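Local coordinates for mitochondrial dynamics protein MID49 (PDB 4WOY), which promotes mitochondrial fission as an outer-membrane receptor that recruits the dynamin-related GTPase Drp1 to the mitochondrial surface and regulates its GTPase activity, at residues P243-L248 with Y316-G321; A215-L220 with V256-G261. The protein carries 1 engineered substitution. One frame throughout, in Å; residues are numbered along the deposited sequence.

Contact 1: P243-L248 with Y316-G321; sequences PALVRL and YVLYSG
Leu245 pushes its forked end into the hollow between Val317 and Leu318, at the C-terminal end of the chain's last helix. Its CD2 meets Val317 CG1 at 3.6 Å, the two side chains reaching toward each other tip to tip, while its CD1 lies 3.7 Å from Leu318 CD2 where the two leucines cross at a slant. Leu245 can fill this notch because CG stands anti to the carbonyl carbon (chi1 -52°) and chi2 is extended, which carries the fork well out from the backbone. Val317 is forked in its turn: with CG1 given to Leu245, CG2 comes to 3.6 Å from Ala244 CB. A methyl group is enough here, since at this level the two backbones are at their nearest, with Ala244 CA and Val317 CA 7.3 Å apart.

The contact lies in the region that matches the Mab-21 HhH/H2TH-like family, where the link between helices 228-241 and 250-261 packs on the last helix of the chain. That link contains a type I beta turn from Leu245 to Leu248, tied by Leu248 N to Leu245 O at 2.9 Å, and the turn brings both leucines round to the same partner. Leu248 CD1 thus points at Leu318 CD1, 4.1 Å away, a looser touch than the others. Leu283, Val284 and Leu287 of helix 272-288 pack against Leu318, and Cys239 touches both Leu245 and Leu248, surroundings suited to branched aliphatic side chains. Ile314 of helix 308-317 likewise touches both of these leucines.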
ATOM      1  N   PRO A 243      10.103   6.838  16.866  1.00 68.57           N
ATOM      2  CA  PRO A 243      11.144   6.223  16.027  1.00 66.40           C
ATOM      3  C   PRO A 243      11.203   4.703  16.169  1.00 71.14           C
ATOM      4  O   PRO A 243      11.580   4.027  15.219  1.00 76.86           O
ATOM      5  CB  PRO A 243      12.442   6.884  16.515  1.00 65.14           C
ATOM      6  CG  PRO A 243      12.084   7.627  17.759  1.00 66.85           C
ATOM      7  CD  PRO A 243      10.636   7.946  17.682  1.00 67.36           C
ATOM      8  N   ALA A 244      10.847   4.181  17.339  1.00 68.41           N
ATOM      9  CA  ALA A 244      10.748   2.739  17.551  1.00 61.02           C
ATOM     10  C   ALA A 244       9.590   2.073  16.810  1.00 58.27           C
ATOM     11  O   ALA A 244       9.709   0.936  16.371  1.00 62.56           O
ATOM     12  CB  ALA A 244      10.628   2.443  19.046  1.00 62.58           C
ATOM     13  N   LEU A 245       8.472   2.778  16.665  1.00 59.13           N
ATOM     14  CA  LEU A 245       7.244   2.165  16.152  1.00 45.74           C
ATOM     15  C   LEU A 245       7.075   2.317  14.659  1.00 45.04           C
ATOM     16  O   LEU A 245       6.081   1.866  14.105  1.00 46.62           O
ATOM     17  CB  LEU A 245       6.030   2.781  16.837  1.00 47.82           C
ATOM     18  CG  LEU A 245       6.043   2.800  18.358  1.00 52.39           C
ATOM     19  CD1 LEU A 245       4.747   3.435  18.860  1.00 48.77           C
ATOM     20  CD2 LEU A 245       6.229   1.388  18.922  1.00 54.79           C
ATOM     21  N   VAL A 246       8.026   2.985  14.017  1.00 55.67           N
ATOM     22  CA  VAL A 246       7.900   3.367  12.606  1.00 60.18           C
ATOM     23  C   VAL A 246       7.757   2.168  11.666  1.00 57.82           C
ATOM     24  O   VAL A 246       7.148   2.274  10.592  1.00 61.79           O
ATOM     25  CB  VAL A 246       9.102   4.255  12.178  1.00 75.12           C
ATOM     26  CG1 VAL A 246       9.393   4.157  10.681  1.00 79.84           C
ATOM     27  CG2 VAL A 246       8.832   5.693  12.572  1.00 65.64           C
ATOM     28  N   ARG A 247       8.291   1.020  12.070  1.00 53.43           N
ATOM     29  CA  ARG A 247       8.175  -0.183  11.239  1.00 56.27           C
ATOM     30  C   ARG A 247       6.720  -0.698  11.198  1.00 54.30           C
ATOM     31  O   ARG A 247       6.305  -1.367  10.255  1.00 58.31           O
ATOM     32  CB  ARG A 247       9.099  -1.284  11.767  1.00 56.90           C
ATOM     33  CG  ARG A 247      10.579  -1.113  11.449  1.00 64.17           C
ATOM     34  CD  ARG A 247      10.899  -1.360   9.993  1.00 74.64           C
ATOM     35  NE  ARG A 247      10.471  -2.675   9.512  1.00 82.40           N
ATOM     36  CZ  ARG A 247      11.152  -3.805   9.686  1.00 79.89           C
ATOM     37  NH1 ARG A 247      12.288  -3.798  10.360  1.00 84.04           N
ATOM     38  NH2 ARG A 247      10.694  -4.947   9.195  1.00 75.32           N
ATOM     39  N   LEU A 248       5.957  -0.385  12.240  1.00 43.90           N
ATOM     40  CA  LEU A 248       4.544  -0.722  12.285  1.00 44.03           C
ATOM     41  C   LEU A 248       3.853   0.224  11.347  1.00 49.43           C
ATOM     42  O   LEU A 248       3.650   1.391  11.689  1.00 44.41           O
ATOM     43  CB  LEU A 248       3.985  -0.578  13.695  1.00 44.94           C
ATOM     44  CG  LEU A 248       4.564  -1.597  14.663  1.00 47.54           C
ATOM     45  CD1 LEU A 248       3.947  -1.445  16.044  1.00 36.16           C
ATOM     46  CD2 LEU A 248       4.378  -3.013  14.089  1.00 47.81           C
ATOM     47  N   TYR A 316       8.324  -2.636  24.453  1.00 64.28           N
ATOM     48  CA  TYR A 316       8.501  -1.815  25.636  1.00 72.60           C
ATOM     49  C   TYR A 316       8.032  -0.394  25.417  1.00 64.96           C
ATOM     50  O   TYR A 316       7.728   0.292  26.383  1.00 70.46           O
ATOM     51  CB  TYR A 316       9.957  -1.827  26.119  1.00 87.51           C
ATOM     52  CG  TYR A 316      10.222  -2.932  27.118  1.00104.04           C
ATOM     53  CD1 TYR A 316       9.277  -3.943  27.337  1.00110.44           C
ATOM     54  CD2 TYR A 316      11.381  -2.940  27.888  1.00110.05           C
ATOM     55  CE1 TYR A 316       9.494  -4.950  28.268  1.00110.45           C
ATOM     56  CE2 TYR A 316      11.611  -3.945  28.825  1.00118.13           C
ATOM     57  CZ  TYR A 316      10.663  -4.947  29.010  1.00118.75           C
ATOM     58  OH  TYR A 316      10.887  -5.942  29.938  1.00124.23           O
ATOM     59  N   VAL A 317       8.012   0.066  24.171  1.00 63.74           N
ATOM     60  CA  VAL A 317       7.375   1.349  23.844  1.00 64.59           C
ATOM     61  C   VAL A 317       5.843   1.263  23.968  1.00 60.45           C
ATOM     62  O   VAL A 317       5.191   2.193  24.441  1.00 76.22           O
ATOM     63  CB  VAL A 317       7.748   1.839  22.417  1.00 64.57           C
ATOM     64  CG1 VAL A 317       6.923   3.076  22.018  1.00 59.09           C
ATOM     65  CG2 VAL A 317       9.229   2.147  22.335  1.00 61.01           C
ATOM     66  N   LEU A 318       5.279   0.136  23.552  1.00 56.61           N
ATOM     67  CA  LEU A 318       3.832  -0.050  23.537  1.00 59.30           C
ATOM     68  C   LEU A 318       3.231  -0.401  24.905  1.00 74.06           C
ATOM     69  O   LEU A 318       2.021  -0.550  25.020  1.00 95.10           O
ATOM     70  CB  LEU A 318       3.440  -1.109  22.497  1.00 54.59           C
ATOM     71  CG  LEU A 318       3.662  -0.618  21.062  1.00 55.97           C
ATOM     72  CD1 LEU A 318       3.131  -1.586  20.029  1.00 49.46           C
ATOM     73  CD2 LEU A 318       3.061   0.774  20.867  1.00 60.39           C
ATOM     74  N   TYR A 319       4.067  -0.540  25.929  1.00 80.51           N
ATOM     75  CA  TYR A 319       3.620  -0.817  27.299  1.00 93.74           C
ATOM     76  C   TYR A 319       2.387  -0.010  27.771  1.00117.14           C
ATOM     77  O   TYR A 319       1.528  -0.532  28.477  1.00123.97           O
ATOM     78  CB  TYR A 319       4.762  -0.469  28.268  1.00 96.62           C
ATOM     79  CG  TYR A 319       4.877   1.042  28.380  1.00107.73           C
ATOM     80  CD1 TYR A 319       5.350   1.790  27.314  1.00109.10           C
ATOM     81  CD2 TYR A 319       4.418   1.726  29.493  1.00117.07           C
ATOM     82  CE1 TYR A 319       5.405   3.144  27.357  1.00113.40           C
ATOM     83  CE2 TYR A 319       4.467   3.096  29.546  1.00125.90           C
ATOM     84  CZ  TYR A 319       4.969   3.797  28.468  1.00128.94           C
ATOM     85  OH  TYR A 319       5.037   5.168  28.485  1.00141.40           O
ATOM     86  N   SER A 320       2.279   1.240  27.328  1.00117.70           N
ATOM     87  CA  SER A 320       1.425   2.238  27.968  1.00123.46           C
ATOM     88  C   SER A 320      -0.073   2.106  27.809  1.00140.36           C
ATOM     89  O   SER A 320      -0.787   2.969  28.305  1.00140.30           O
ATOM     90  CB  SER A 320       1.825   3.634  27.495  1.00118.22           C
ATOM     91  OG  SER A 320       1.681   3.758  26.100  1.00116.53           O
ATOM     92  N   GLY A 321      -0.571   1.066  27.147  1.00177.64           N
ATOM     93  CA  GLY A 321      -1.981   1.083  26.794  1.00196.41           C
ATOM     94  C   GLY A 321      -3.000   1.204  27.921  1.00216.84           C
ATOM     95  O   GLY A 321      -3.776   2.152  27.904  1.00226.92           O
TER

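Contact 2: A215-L220 with V256-G261; sequences ARLRAL and VVLHLG
Helices 215-220 and 256-261 run in roughly the same direction, their axes 35° apart and 11.0 Å from each other at closest approach, with Leu217 facing Leu258 and Leu220 facing Gly261. The gap is filled mainly by Leu217 and Leu258, whose flexible branched chains reach across it. Leu217 CD2 is shared between two neighbours, 3.8 Å from Leu258 CD2 and 3.9 Å from Val257 CG1; its side chain slants across that of Leu258 but meets that of Val257 at about a right angle. Leu258 also serves two partners with one methyl, since CD2 lies 3.9 Å from Arg216 CG.

The pair belongs to the helical part of this nucleotidyltransferase-like fold, and helix 228-241 packs beside it, with Arg228 and Leu235 against Val257. One turn further on, Leu220 CD1 rests 3.8 Å from Gly261 O, touching backbone because glycine presents no side chain there. That carbonyl is not left to the hydrocarbon: Arg228 NE donates a hydrogen bond to it.

Arg216 combines apolar and polar roles at the margin. Its chain sets out with CG anti to the backbone N and then bends at chi2 (52°), leaving CG beside Leu258. Within helix 215-220, Leu220 CD2 sits over the centre of one face of the Arg216 guanidinium, 3.8 Å above the plane of that group. Glu262 takes the charged end in a salt bridge with NE.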
ATOM      1  N   ALA A 215     -12.084  -2.057   1.424  1.00 49.02           N
ATOM      2  CA  ALA A 215     -13.498  -2.314   1.132  1.00 52.46           C
ATOM      3  C   ALA A 215     -14.195  -2.915   2.348  1.00 52.10           C
ATOM      4  O   ALA A 215     -15.350  -2.577   2.642  1.00 56.06           O
ATOM      5  CB  ALA A 215     -13.654  -3.221  -0.060  1.00 50.05           C
ATOM      6  N   ARG A 216     -13.487  -3.794   3.052  1.00 50.60           N
ATOM      7  CA  ARG A 216     -14.032  -4.447   4.232  1.00 51.81           C
ATOM      8  C   ARG A 216     -14.263  -3.438   5.374  1.00 54.88           C
ATOM      9  O   ARG A 216     -15.319  -3.413   6.002  1.00 54.67           O
ATOM     10  CB  ARG A 216     -13.091  -5.567   4.687  1.00 50.90           C
ATOM     11  CG  ARG A 216     -13.603  -6.381   5.864  1.00 52.56           C
ATOM     12  CD  ARG A 216     -15.011  -6.891   5.590  1.00 55.63           C
ATOM     13  NE  ARG A 216     -15.518  -7.749   6.656  1.00 67.62           N
ATOM     14  CZ  ARG A 216     -16.805  -8.069   6.818  1.00 75.74           C
ATOM     15  NH1 ARG A 216     -17.728  -7.596   5.986  1.00 77.74           N
ATOM     16  NH2 ARG A 216     -17.172  -8.869   7.814  1.00 76.43           N
ATOM     17  N   LEU A 217     -13.267  -2.593   5.610  1.00 51.88           N
ATOM     18  CA  LEU A 217     -13.341  -1.584   6.647  1.00 52.83           C
ATOM     19  C   LEU A 217     -14.432  -0.566   6.352  1.00 54.23           C
ATOM     20  O   LEU A 217     -15.150  -0.144   7.257  1.00 55.76           O
ATOM     21  CB  LEU A 217     -11.993  -0.875   6.796  1.00 51.78           C
ATOM     22  CG  LEU A 217     -10.983  -1.767   7.502  1.00 51.18           C
ATOM     23  CD1 LEU A 217      -9.630  -1.112   7.560  1.00 50.47           C
ATOM     24  CD2 LEU A 217     -11.497  -2.135   8.894  1.00 52.69           C
ATOM     25  N   ARG A 218     -14.531  -0.156   5.091  1.00 53.97           N
ATOM     26  CA  ARG A 218     -15.591   0.731   4.666  1.00 55.72           C
ATOM     27  C   ARG A 218     -16.940   0.041   4.835  1.00 57.55           C
ATOM     28  O   ARG A 218     -17.890   0.645   5.307  1.00 59.55           O
ATOM     29  CB  ARG A 218     -15.397   1.163   3.216  1.00 61.78           C
ATOM     30  CG  ARG A 218     -16.590   1.947   2.673  1.00 77.88           C
ATOM     31  CD  ARG A 218     -16.290   2.661   1.370  1.00 90.49           C
ATOM     32  NE  ARG A 218     -15.074   3.467   1.440  1.00 98.72           N
ATOM     33  CZ  ARG A 218     -13.944   3.163   0.808  1.00100.89           C
ATOM     34  NH1 ARG A 218     -13.876   2.067   0.053  1.00 97.49           N
ATOM     35  NH2 ARG A 218     -12.885   3.958   0.928  1.00102.49           N
ATOM     36  N   ALA A 219     -17.002  -1.239   4.482  1.00 57.13           N
ATOM     37  CA  ALA A 219     -18.251  -1.997   4.589  1.00 59.18           C
ATOM     38  C   ALA A 219     -18.735  -2.070   6.026  1.00 63.41           C
ATOM     39  O   ALA A 219     -19.921  -1.855   6.310  1.00 64.58           O
ATOM     40  CB  ALA A 219     -18.075  -3.370   4.042  1.00 58.49           C
ATOM     41  N   LEU A 220     -17.807  -2.373   6.928  1.00 61.97           N
ATOM     42  CA  LEU A 220     -18.117  -2.482   8.345  1.00 65.67           C
ATOM     43  C   LEU A 220     -18.570  -1.163   8.955  1.00 63.40           C
ATOM     44  O   LEU A 220     -19.518  -1.133   9.728  1.00 69.13           O
ATOM     45  CB  LEU A 220     -16.902  -3.003   9.118  1.00 61.30           C
ATOM     46  CG  LEU A 220     -16.492  -4.453   8.895  1.00 59.26           C
ATOM     47  CD1 LEU A 220     -15.116  -4.723   9.488  1.00 57.49           C
ATOM     48  CD2 LEU A 220     -17.534  -5.366   9.502  1.00 61.22           C
ATOM     49  N   VAL A 256      -4.608  -5.284  12.765  1.00 50.96           N
ATOM     50  CA  VAL A 256      -5.083  -5.047  14.120  1.00 46.21           C
ATOM     51  C   VAL A 256      -6.521  -4.610  14.093  1.00 42.57           C
ATOM     52  O   VAL A 256      -7.322  -5.112  14.863  1.00 37.17           O
ATOM     53  CB  VAL A 256      -4.281  -3.975  14.850  1.00 46.12           C
ATOM     54  CG1 VAL A 256      -4.881  -3.773  16.229  1.00 49.87           C
ATOM     55  CG2 VAL A 256      -2.805  -4.382  14.961  1.00 42.84           C
ATOM     56  N   VAL A 257      -6.844  -3.656  13.225  1.00 40.08           N
ATOM     57  CA  VAL A 257      -8.206  -3.126  13.167  1.00 47.54           C
ATOM     58  C   VAL A 257      -9.191  -4.119  12.538  1.00 53.66           C
ATOM     59  O   VAL A 257     -10.355  -4.171  12.926  1.00 57.05           O
ATOM     60  CB  VAL A 257      -8.249  -1.783  12.420  1.00 50.40           C
ATOM     61  CG1 VAL A 257      -9.719  -1.292  12.252  1.00 42.75           C
ATOM     62  CG2 VAL A 257      -7.414  -0.759  13.186  1.00 42.54           C
ATOM     63  N   LEU A 258      -8.729  -4.928  11.590  1.00 52.23           N
ATOM     64  CA  LEU A 258      -9.589  -5.987  11.066  1.00 48.57           C
ATOM     65  C   LEU A 258      -9.926  -6.999  12.161  1.00 42.14           C
ATOM     66  O   LEU A 258     -11.040  -7.474  12.238  1.00 45.81           O
ATOM     67  CB  LEU A 258      -8.941  -6.682   9.865  1.00 48.24           C
ATOM     68  CG  LEU A 258      -9.068  -5.852   8.577  1.00 47.56           C
ATOM     69  CD1 LEU A 258      -8.236  -6.413   7.445  1.00 42.36           C
ATOM     70  CD2 LEU A 258     -10.534  -5.729   8.156  1.00 52.62           C
ATOM     71  N   HIS A 259      -8.963  -7.318  13.013  1.00 44.45           N
ATOM     72  CA  HIS A 259      -9.189  -8.268  14.087  1.00 48.89           C
ATOM     73  C   HIS A 259     -10.217  -7.763  15.093  1.00 54.04           C
ATOM     74  O   HIS A 259     -11.169  -8.466  15.421  1.00 48.37           O
ATOM     75  CB  HIS A 259      -7.872  -8.581  14.797  1.00 56.75           C
ATOM     76  CG  HIS A 259      -7.998  -9.603  15.882  1.00 62.63           C
ATOM     77  ND1 HIS A 259      -8.187  -9.267  17.207  1.00 63.79           N
ATOM     78  CD2 HIS A 259      -7.974 -10.956  15.839  1.00 64.60           C
ATOM     79  CE1 HIS A 259      -8.268 -10.366  17.933  1.00 60.93           C
ATOM     80  NE2 HIS A 259      -8.136 -11.405  17.127  1.00 63.93           N
ATOM     81  N   LEU A 260     -10.032  -6.541  15.579  1.00 64.55           N
ATOM     82  CA  LEU A 260     -10.982  -5.955  16.522  1.00 65.64           C
ATOM     83  C   LEU A 260     -12.261  -5.608  15.789  1.00 74.06           C
ATOM     84  O   LEU A 260     -13.355  -5.912  16.266  1.00 79.19           O
ATOM     85  CB  LEU A 260     -10.418  -4.688  17.178  1.00 57.37           C
ATOM     86  CG  LEU A 260      -9.028  -4.698  17.814  1.00 54.05           C
ATOM     87  CD1 LEU A 260      -8.762  -3.403  18.541  1.00 53.47           C
ATOM     88  CD2 LEU A 260      -8.892  -5.856  18.757  1.00 61.51           C
ATOM     89  N   GLY A 261     -12.103  -5.018  14.600  1.00 71.65           N
ATOM     90  CA  GLY A 261     -13.226  -4.525  13.818  1.00 77.69           C
ATOM     91  C   GLY A 261     -14.203  -5.596  13.392  1.00 88.01           C
ATOM     92  O   GLY A 261     -15.408  -5.323  13.269  1.00 59.52           O
TER

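How the contacts relate
Both contacts lie in the helical part of the domain, their centres 22 Å apart and their nearest atoms about 7 Å apart without touching. Along the chain the order is 215-220, 243-248, 256-261 and 316-321, so the two pairings interleave. Contact 2 joins helices 210-224 and 250-261; contact 1 joins the loop leading into helix 250-261 to residues 317 and 318 at the last helix. Helix 228-241 packs on residues of both, whereas helix 272-288 packs on Leu248 and Leu318 of contact 1 and on Val256 and Leu260. Since helix 250-261 follows that loop and forms contact 2, the two packings connect the first helix after the mixed sheet with the chain's last.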